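Local coordinates for beta-galactosidase (Geobacillus stearothermophilus, PDB 4OIF), which probably hydrolyses terminal non-reducing beta-D-galactose residues of beta-D-galactosides, as a zinc-containing homotrimer of glycoside hydrolase family 42, at residues E420-L425 / K436-T441; A473-L478 / M499-G504. All blocks are in the same frame, centred on the assembly; numbering follows the deposited sequence.

Contact 1: E420-L425 / K436-T441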
ATOM      1  N   GLU A 420      14.733 -19.788 -13.454  1.00  9.24           N
ATOM      2  CA  GLU A 420      13.403 -20.328 -13.646  1.00 11.27           C
ATOM      3  C   GLU A 420      12.857 -20.844 -12.310  1.00  9.66           C
ATOM      4  O   GLU A 420      11.685 -20.659 -12.005  1.00  7.05           O
ATOM      5  CB  GLU A 420      13.417 -21.408 -14.735  1.00 11.23           C
ATOM      6  CG  GLU A 420      13.561 -20.805 -16.146  1.00 12.30           C
ATOM      7  CD  GLU A 420      13.680 -21.832 -17.278  1.00 20.85           C
ATOM      8  OE1 GLU A 420      13.881 -23.039 -17.021  1.00 13.09           O
ATOM      9  OE2 GLU A 420      13.570 -21.414 -18.446  1.00 16.73           O
ATOM     10  N   ASN A 421      13.717 -21.455 -11.504  1.00  8.56           N
ATOM     11  CA  ASN A 421      13.349 -21.859 -10.152  1.00 10.52           C
ATOM     12  C   ASN A 421      12.912 -20.673  -9.290  1.00  8.83           C
ATOM     13  O   ASN A 421      11.932 -20.755  -8.556  1.00 10.60           O
ATOM     14  CB  ASN A 421      14.512 -22.593  -9.481  1.00  9.68           C
ATOM     15  CG  ASN A 421      14.183 -23.034  -8.070  1.00  8.55           C
ATOM     16  OD1 ASN A 421      13.237 -23.790  -7.847  1.00  9.95           O
ATOM     17  ND2 ASN A 421      14.978 -22.581  -7.109  1.00  9.50           N
ATOM     18  N   ASN A 422      13.648 -19.573  -9.380  1.00  7.73           N
ATOM     19  CA  ASN A 422      13.269 -18.345  -8.699  1.00  8.51           C
ATOM     20  C   ASN A 422      11.858 -17.890  -9.116  1.00  5.22           C
ATOM     21  O   ASN A 422      10.990 -17.641  -8.273  1.00  8.02           O
ATOM     22  CB  ASN A 422      14.308 -17.255  -8.992  1.00  6.74           C
ATOM     23  CG  ASN A 422      14.402 -16.219  -7.887  1.00  8.12           C
ATOM     24  OD1 ASN A 422      13.484 -16.058  -7.090  1.00 14.03           O
ATOM     25  ND2 ASN A 422      15.513 -15.498  -7.848  1.00  9.31           N
ATOM     26  N   TRP A 423      11.639 -17.811 -10.424  1.00  8.06           N
ATOM     27  CA  TRP A 423      10.328 -17.473 -10.978  1.00 16.42           C
ATOM     28  C   TRP A 423       9.206 -18.367 -10.429  1.00 10.55           C
ATOM     29  O   TRP A 423       8.223 -17.888  -9.852  1.00  9.51           O
ATOM     30  CB  TRP A 423      10.360 -17.564 -12.507  1.00 10.21           C
ATOM     31  CG  TRP A 423      11.234 -16.520 -13.163  1.00 10.54           C
ATOM     32  CD1 TRP A 423      11.712 -15.381 -12.590  1.00  8.43           C
ATOM     33  CD2 TRP A 423      11.738 -16.531 -14.512  1.00 10.40           C
ATOM     34  NE1 TRP A 423      12.475 -14.676 -13.492  1.00 11.65           N
ATOM     35  CE2 TRP A 423      12.511 -15.362 -14.678  1.00 14.23           C
ATOM     36  CE3 TRP A 423      11.614 -17.416 -15.590  1.00  7.80           C
ATOM     37  CZ2 TRP A 423      13.150 -15.051 -15.881  1.00 10.61           C
ATOM     38  CZ3 TRP A 423      12.250 -17.105 -16.788  1.00  8.28           C
ATOM     39  CH2 TRP A 423      13.008 -15.933 -16.921  1.00 10.48           C
ATOM     40  N   ALA A 424       9.376 -19.668 -10.592  1.00  3.96           N
ATOM     41  CA  ALA A 424       8.319 -20.613 -10.288  1.00  8.35           C
ATOM     42  C   ALA A 424       8.045 -20.662  -8.786  1.00  7.67           C
ATOM     43  O   ALA A 424       6.892 -20.683  -8.349  1.00  9.14           O
ATOM     44  CB  ALA A 424       8.681 -21.997 -10.828  1.00  4.42           C
ATOM     45  N   LEU A 425       9.103 -20.662  -7.991  1.00  3.84           N
ATOM     46  CA  LEU A 425       8.923 -20.656  -6.551  1.00  7.60           C
ATOM     47  C   LEU A 425       8.226 -19.376  -6.100  1.00  6.76           C
ATOM     48  O   LEU A 425       7.379 -19.422  -5.213  1.00  4.91           O
ATOM     49  CB  LEU A 425      10.260 -20.818  -5.834  1.00  6.49           C
ATOM     50  CG  LEU A 425      10.212 -20.697  -4.317  1.00  4.86           C
ATOM     51  CD1 LEU A 425       9.267 -21.723  -3.742  1.00  4.57           C
ATOM     52  CD2 LEU A 425      11.607 -20.879  -3.734  1.00 10.47           C
ATOM     53  N   LYS A 436       9.973 -17.095   1.605  1.00 13.67           N
ATOM     54  CA  LYS A 436      10.582 -17.944   0.587  1.00 16.57           C
ATOM     55  C   LYS A 436      12.059 -17.573   0.434  1.00 13.21           C
ATOM     56  O   LYS A 436      12.933 -18.416   0.617  1.00 12.77           O
ATOM     57  CB  LYS A 436       9.849 -17.816  -0.758  1.00 12.31           C
ATOM     58  CG  LYS A 436       8.410 -18.311  -0.759  1.00 13.37           C
ATOM     59  CD  LYS A 436       7.780 -18.128  -2.134  1.00 13.59           C
ATOM     60  CE  LYS A 436       6.273 -18.382  -2.132  1.00 12.66           C
ATOM     61  NZ  LYS A 436       5.650 -18.040  -3.467  1.00  9.35           N
ATOM     62  N   ARG A 437      12.303 -16.307   0.097  1.00 13.84           N
ATOM     63  CA  ARG A 437      13.623 -15.673   0.144  1.00 12.82           C
ATOM     64  C   ARG A 437      14.741 -16.537  -0.424  1.00 12.64           C
ATOM     65  O   ARG A 437      15.757 -16.775   0.232  1.00 11.00           O
ATOM     66  CB  ARG A 437      13.939 -15.271   1.589  1.00 11.11           C
ATOM     67  CG  ARG A 437      12.929 -14.265   2.159  1.00 14.45           C
ATOM     68  CD  ARG A 437      13.332 -13.725   3.532  1.00 16.92           C
ATOM     69  NE  ARG A 437      14.605 -13.009   3.500  1.00 22.93           N
ATOM     70  CZ  ARG A 437      14.747 -11.749   3.100  1.00 39.77           C
ATOM     71  NH1 ARG A 437      13.693 -11.053   2.695  1.00 40.40           N
ATOM     72  NH2 ARG A 437      15.948 -11.185   3.101  1.00 29.97           N
ATOM     73  N   TYR A 438      14.540 -16.993  -1.656  1.00 12.42           N
ATOM     74  CA  TYR A 438      15.431 -17.956  -2.303  1.00 13.11           C
ATOM     75  C   TYR A 438      16.875 -17.426  -2.468  1.00  8.31           C
ATOM     76  O   TYR A 438      17.823 -18.025  -1.920  1.00 10.36           O
ATOM     77  CB  TYR A 438      14.804 -18.386  -3.653  1.00 14.61           C
ATOM     78  CG  TYR A 438      15.692 -19.192  -4.588  1.00 16.55           C
ATOM     79  CD1 TYR A 438      16.215 -20.422  -4.197  1.00 11.35           C
ATOM     80  CD2 TYR A 438      15.982 -18.737  -5.866  1.00  9.92           C
ATOM     81  CE1 TYR A 438      17.012 -21.159  -5.041  1.00  6.61           C
ATOM     82  CE2 TYR A 438      16.778 -19.472  -6.720  1.00  9.99           C
ATOM     83  CZ  TYR A 438      17.293 -20.683  -6.300  1.00 10.38           C
ATOM     84  OH  TYR A 438      18.092 -21.431  -7.135  1.00  5.87           O
ATOM     85  N   PRO A 439      17.055 -16.298  -3.189  1.00 11.99           N
ATOM     86  CA  PRO A 439      18.423 -15.798  -3.357  1.00 13.37           C
ATOM     87  C   PRO A 439      19.109 -15.469  -2.027  1.00 10.96           C
ATOM     88  O   PRO A 439      20.294 -15.810  -1.835  1.00 15.45           O
ATOM     89  CB  PRO A 439      18.231 -14.533  -4.205  1.00 14.09           C
ATOM     90  CG  PRO A 439      16.820 -14.139  -3.990  1.00 14.50           C
ATOM     91  CD  PRO A 439      16.080 -15.415  -3.856  1.00  9.70           C
ATOM     92  N   GLN A 440      18.368 -14.841  -1.121  1.00  5.73           N
ATOM     93  CA  GLN A 440      18.867 -14.565   0.224  1.00  6.74           C
ATOM     94  C   GLN A 440      19.365 -15.835   0.914  1.00 14.51           C
ATOM     95  O   GLN A 440      20.436 -15.844   1.538  1.00 13.49           O
ATOM     96  CB  GLN A 440      17.783 -13.899   1.075  1.00 15.95           C
ATOM     97  CG  GLN A 440      17.377 -12.496   0.610  1.00 19.47           C
ATOM     98  CD  GLN A 440      16.183 -12.495  -0.337  1.00 20.13           C
ATOM     99  OE1 GLN A 440      15.846 -13.515  -0.945  1.00 17.71           O
ATOM    100  NE2 GLN A 440      15.531 -11.347  -0.456  1.00 20.20           N
ATOM    101  N   THR A 441      18.583 -16.904   0.793  1.00  9.79           N
ATOM    102  CA  THR A 441      18.928 -18.200   1.375  1.00 13.23           C
ATOM    103  C   THR A 441      20.265 -18.682   0.814  1.00 13.04           C
ATOM    104  O   THR A 441      21.190 -19.091   1.563  1.00 10.99           O
ATOM    105  CB  THR A 441      17.812 -19.248   1.101  1.00 11.57           C
ATOM    106  OG1 THR A 441      16.588 -18.812   1.707  1.00  9.13           O
ATOM    107  CG2 THR A 441      18.178 -20.614   1.663  1.00  6.90           C
TER

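Contact 2: A473-L478 / M499-G504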
ATOM      1  N   ALA A 473      23.100 -26.721  -3.527  1.00 11.95           N
ATOM      2  CA  ALA A 473      21.888 -26.375  -4.275  1.00  8.89           C
ATOM      3  C   ALA A 473      20.671 -26.239  -3.359  1.00  9.24           C
ATOM      4  O   ALA A 473      19.857 -27.152  -3.267  1.00 13.65           O
ATOM      5  CB  ALA A 473      21.618 -27.421  -5.343  1.00  5.99           C
ATOM      6  N   PRO A 474      20.540 -25.096  -2.679  1.00  7.29           N
ATOM      7  CA  PRO A 474      19.443 -24.920  -1.719  1.00  6.23           C
ATOM      8  C   PRO A 474      18.107 -24.585  -2.390  1.00 10.72           C
ATOM      9  O   PRO A 474      18.094 -23.884  -3.416  1.00  5.64           O
ATOM     10  CB  PRO A 474      19.913 -23.743  -0.857  1.00  3.79           C
ATOM     11  CG  PRO A 474      21.328 -23.479  -1.260  1.00 11.81           C
ATOM     12  CD  PRO A 474      21.481 -23.971  -2.653  1.00  6.01           C
ATOM     13  N   MET A 475      17.007 -25.060  -1.801  1.00  7.06           N
ATOM     14  CA  MET A 475      15.660 -24.723  -2.275  1.00 12.24           C
ATOM     15  C   MET A 475      15.522 -24.835  -3.792  1.00 11.03           C
ATOM     16  O   MET A 475      15.048 -23.905  -4.451  1.00  5.80           O
ATOM     17  CB  MET A 475      15.278 -23.309  -1.845  1.00  4.12           C
ATOM     18  CG  MET A 475      15.334 -23.098  -0.361  1.00  7.25           C
ATOM     19  SD  MET A 475      14.828 -21.430   0.091  1.00 13.63           S
ATOM     20  CE  MET A 475      13.099 -21.537  -0.352  1.00  9.07           C
ATOM     21  N   LEU A 476      15.974 -25.957  -4.342  1.00 12.52           N
ATOM     22  CA  LEU A 476      15.876 -26.185  -5.774  1.00  8.78           C
ATOM     23  C   LEU A 476      14.502 -26.757  -6.071  1.00  9.10           C
ATOM     24  O   LEU A 476      14.383 -27.876  -6.573  1.00  6.68           O
ATOM     25  CB  LEU A 476      16.977 -27.123  -6.255  1.00  6.41           C
ATOM     26  CG  LEU A 476      17.159 -27.147  -7.778  1.00  8.95           C
ATOM     27  CD1 LEU A 476      17.525 -25.768  -8.300  1.00  5.36           C
ATOM     28  CD2 LEU A 476      18.205 -28.173  -8.167  1.00  6.09           C
ATOM     29  N   TYR A 477      13.482 -25.969  -5.730  1.00  9.52           N
ATOM     30  CA  TYR A 477      12.070 -26.332  -5.830  1.00  6.79           C
ATOM     31  C   TYR A 477      11.719 -26.885  -7.202  1.00  5.09           C
ATOM     32  O   TYR A 477      11.150 -27.960  -7.316  1.00  5.66           O
ATOM     33  CB  TYR A 477      11.233 -25.101  -5.481  1.00  9.84           C
ATOM     34  CG  TYR A 477       9.804 -25.050  -5.974  1.00 10.44           C
ATOM     35  CD1 TYR A 477       8.768 -25.613  -5.234  1.00  9.22           C
ATOM     36  CD2 TYR A 477       9.476 -24.371  -7.148  1.00 10.08           C
ATOM     37  CE1 TYR A 477       7.451 -25.543  -5.669  1.00  4.00           C
ATOM     38  CE2 TYR A 477       8.163 -24.290  -7.588  1.00  5.42           C
ATOM     39  CZ  TYR A 477       7.156 -24.881  -6.843  1.00  5.51           C
ATOM     40  OH  TYR A 477       5.849 -24.821  -7.280  1.00  9.04           O
ATOM     41  N   LEU A 478      12.081 -26.153  -8.243  1.00  7.90           N
ATOM     42  CA  LEU A 478      11.923 -26.629  -9.605  1.00  6.61           C
ATOM     43  C   LEU A 478      13.222 -27.249 -10.119  1.00  8.47           C
ATOM     44  O   LEU A 478      14.276 -26.634 -10.027  1.00  7.63           O
ATOM     45  CB  LEU A 478      11.493 -25.476 -10.513  1.00  6.97           C
ATOM     46  CG  LEU A 478      11.330 -25.738 -12.010  1.00  9.11           C
ATOM     47  CD1 LEU A 478      10.224 -24.850 -12.562  1.00  5.34           C
ATOM     48  CD2 LEU A 478      12.648 -25.515 -12.768  1.00  8.65           C
ATOM     49  N   MET A 499      21.694 -30.305  -0.351  1.00  8.53           N
ATOM     50  CA  MET A 499      20.399 -29.720  -0.667  1.00 10.32           C
ATOM     51  C   MET A 499      19.609 -29.479   0.601  1.00 11.45           C
ATOM     52  O   MET A 499      20.018 -29.881   1.697  1.00 10.01           O
ATOM     53  CB  MET A 499      19.603 -30.604  -1.630  1.00 11.42           C
ATOM     54  CG  MET A 499      20.093 -30.509  -3.058  1.00 10.70           C
ATOM     55  SD  MET A 499      19.118 -31.493  -4.199  1.00 14.97           S
ATOM     56  CE  MET A 499      18.703 -30.303  -5.447  1.00  7.63           C
ATOM     57  N   THR A 500      18.481 -28.798   0.454  1.00  8.11           N
ATOM     58  CA  THR A 500      17.725 -28.352   1.613  1.00 10.65           C
ATOM     59  C   THR A 500      16.251 -28.538   1.414  1.00 12.33           C
ATOM     60  O   THR A 500      15.794 -28.997   0.369  1.00  6.69           O
ATOM     61  CB  THR A 500      17.932 -26.851   1.922  1.00 11.69           C
ATOM     62  OG1 THR A 500      17.235 -26.063   0.943  1.00  8.75           O
ATOM     63  CG2 THR A 500      19.425 -26.470   1.954  1.00  7.22           C
ATOM     64  N   TYR A 501      15.518 -28.126   2.436  1.00  9.79           N
ATOM     65  CA  TYR A 501      14.083 -27.965   2.362  1.00  9.84           C
ATOM     66  C   TYR A 501      13.637 -27.310   1.054  1.00 10.03           C
ATOM     67  O   TYR A 501      14.359 -26.484   0.482  1.00 10.28           O
ATOM     68  CB  TYR A 501      13.613 -27.131   3.542  1.00  5.92           C
ATOM     69  CG  TYR A 501      14.341 -25.820   3.678  1.00  7.96           C
ATOM     70  CD1 TYR A 501      15.541 -25.737   4.378  1.00  7.52           C
ATOM     71  CD2 TYR A 501      13.823 -24.650   3.112  1.00  9.45           C
ATOM     72  CE1 TYR A 501      16.218 -24.521   4.506  1.00 12.70           C
ATOM     73  CE2 TYR A 501      14.489 -23.432   3.240  1.00  8.36           C
ATOM     74  CZ  TYR A 501      15.690 -23.371   3.936  1.00 12.98           C
ATOM     75  OH  TYR A 501      16.360 -22.167   4.071  1.00 11.65           O
ATOM     76  N   ILE A 502      12.445 -27.695   0.602  1.00  6.44           N
ATOM     77  CA  ILE A 502      11.808 -27.156  -0.596  1.00  6.47           C
ATOM     78  C   ILE A 502      12.710 -27.248  -1.817  1.00  5.44           C
ATOM     79  O   ILE A 502      12.897 -26.285  -2.559  1.00  8.35           O
ATOM     80  CB  ILE A 502      11.343 -25.701  -0.361  1.00  6.55           C
ATOM     81  CG1 ILE A 502      10.645 -25.613   0.999  1.00  6.43           C
ATOM     82  CG2 ILE A 502      10.356 -25.281  -1.418  1.00  7.44           C
ATOM     83  CD1 ILE A 502      10.046 -24.286   1.296  1.00  6.87           C
ATOM     84  N   SER A 503      13.253 -28.439  -2.024  1.00  5.21           N
ATOM     85  CA  SER A 503      14.073 -28.724  -3.193  1.00  6.53           C
ATOM     86  C   SER A 503      13.472 -29.898  -3.924  1.00  9.60           C
ATOM     87  O   SER A 503      13.080 -30.834  -3.301  1.00  4.02           O
ATOM     88  CB  SER A 503      15.503 -29.049  -2.785  1.00  3.38           C
ATOM     89  OG  SER A 503      16.064 -28.013  -1.995  1.00 15.21           O
ATOM     90  N   GLY A 504      13.414 -29.852  -5.242  1.00  9.13           N
ATOM     91  CA  GLY A 504      12.973 -31.001  -6.017  1.00  6.07           C
ATOM     92  C   GLY A 504      11.501 -31.337  -5.885  1.00 10.98           C
ATOM     93  O   GLY A 504      11.119 -32.496  -5.794  1.00  8.47           O
TER

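Contact 1: E420-L425 / K436-T441
Asn422 and Tyr438 come closest at the backbone, CA to CA 6.8 Å, where helix 419-427 passes the first turn of helix 438-451; nearer the end of the first helix, Leu425 faces Lys436. With CG anti to the backbone N (chi1 170°), the ring of Tyr438 reaches helix 419-427 with one asparagine amide over a face and another at its edge. Asn421 ND2 sits over the face, offset toward the rim and 3.1 Å from Tyr438 CZ, its amide standing almost upright on the ring. That amide is fixed by bonds to Met475 O and Leu478 N. Asn422 comes to the ring edge instead, CG 3.6 Å from Tyr438 CD2, while its ND2 bonds Tyr417 OH. The tyrosine hydroxyl is bonded to Asp418 N. Leu425 CD2 closes against Tyr438 CB at 4.1 Å.

Extended beyond CG, the Lys436 chain slides past Leu425 and brings NZ to Leu425 O at 2.8 Å, in the carbonyl plane. NZ also bonds Ala428 O, so its charge probably suits the C-terminal end of helix 419-427. A leucine in place of Lys436 would probably leave both carbonyls without this donor and the helix end without its positive charge. On its other flanks the pair meets the barrel domain: Trp423 packs on helix 218-246, Glu420 forms a salt bridge with Arg226, and Pro439 rests on strand 264-265.

Contact 2: A473-L478 / M499-G504
Met475 and Leu476 run against Thr500, Ser503 and Gly504 just beyond the ends of strands 470-473 and 496-500, parallel neighbours joined through helix 481-492 in a beta-alpha-beta crossover. This is the sheet of the trimerisation domain, whose family belongs to the glutaminase-like clan.

The tight part is mainly polar: backbone groups meet the hydroxyls of Thr500 and Ser503. Met475 N donates to Thr500 OG1 at 2.9 Å, and the same hydroxyl donates to Tyr501 O, on a lone pair of that carbonyl. Ser503 OG donates to Thr500 O and takes a weak bond from Leu476 N, 3.1 Å long. One residue on, Gly504 N bonds Leu476 O at 2.6 Å, nearly straight at the hydrogen (167°) but with the nitrogen well above the carbonyl plane. Leu476 is the centre of an inverse gamma turn, which puts its N and O within range of Ser503 and Gly504 in turn. On one flank Met499, bent at its last torsion, brings CE to Leu476 CD2 at 3.5 Å.

The looser side is apolar, though it too is buried. Tyr477 CD1 meets Ile502 CG2 obliquely at 4.1 Å, and the hydroxyl of this tyrosine goes on to Asp510 and to Lys371 of a neighbouring subunit, so this edge reaches the trimer interface. Packing is closer again where Met475 lays CG 3.7 Å from Tyr501 CE2, with its sulfur beside the ring in an oblique Met-aromatic contact; Tyr501 OH is held by Arg597. With chi1 at 53°, the Tyr501 ring turns back over its own chain, and Thr500 OG1 lies over the ring centre, 3.8 Å above its plane.

From the N terminus, the chain leaves strand 413-416 into helix 419-427, and contact 1 closes the short loop leading from there into helix 438-451. Strands 456-459 and 470-473 follow; contact 2 then closes the longer excursion through helix 481-492 to strand 496-500. The two loops come in series, neither nested nor crossed, yet their centres lie about 10 Å apart. Asn421 of contact 1 bridges the two, while Met475 CE packs 3.3 Å from Lys436 O. Together they fasten two helices of the trimerisation domain to the ends of its central parallel strands.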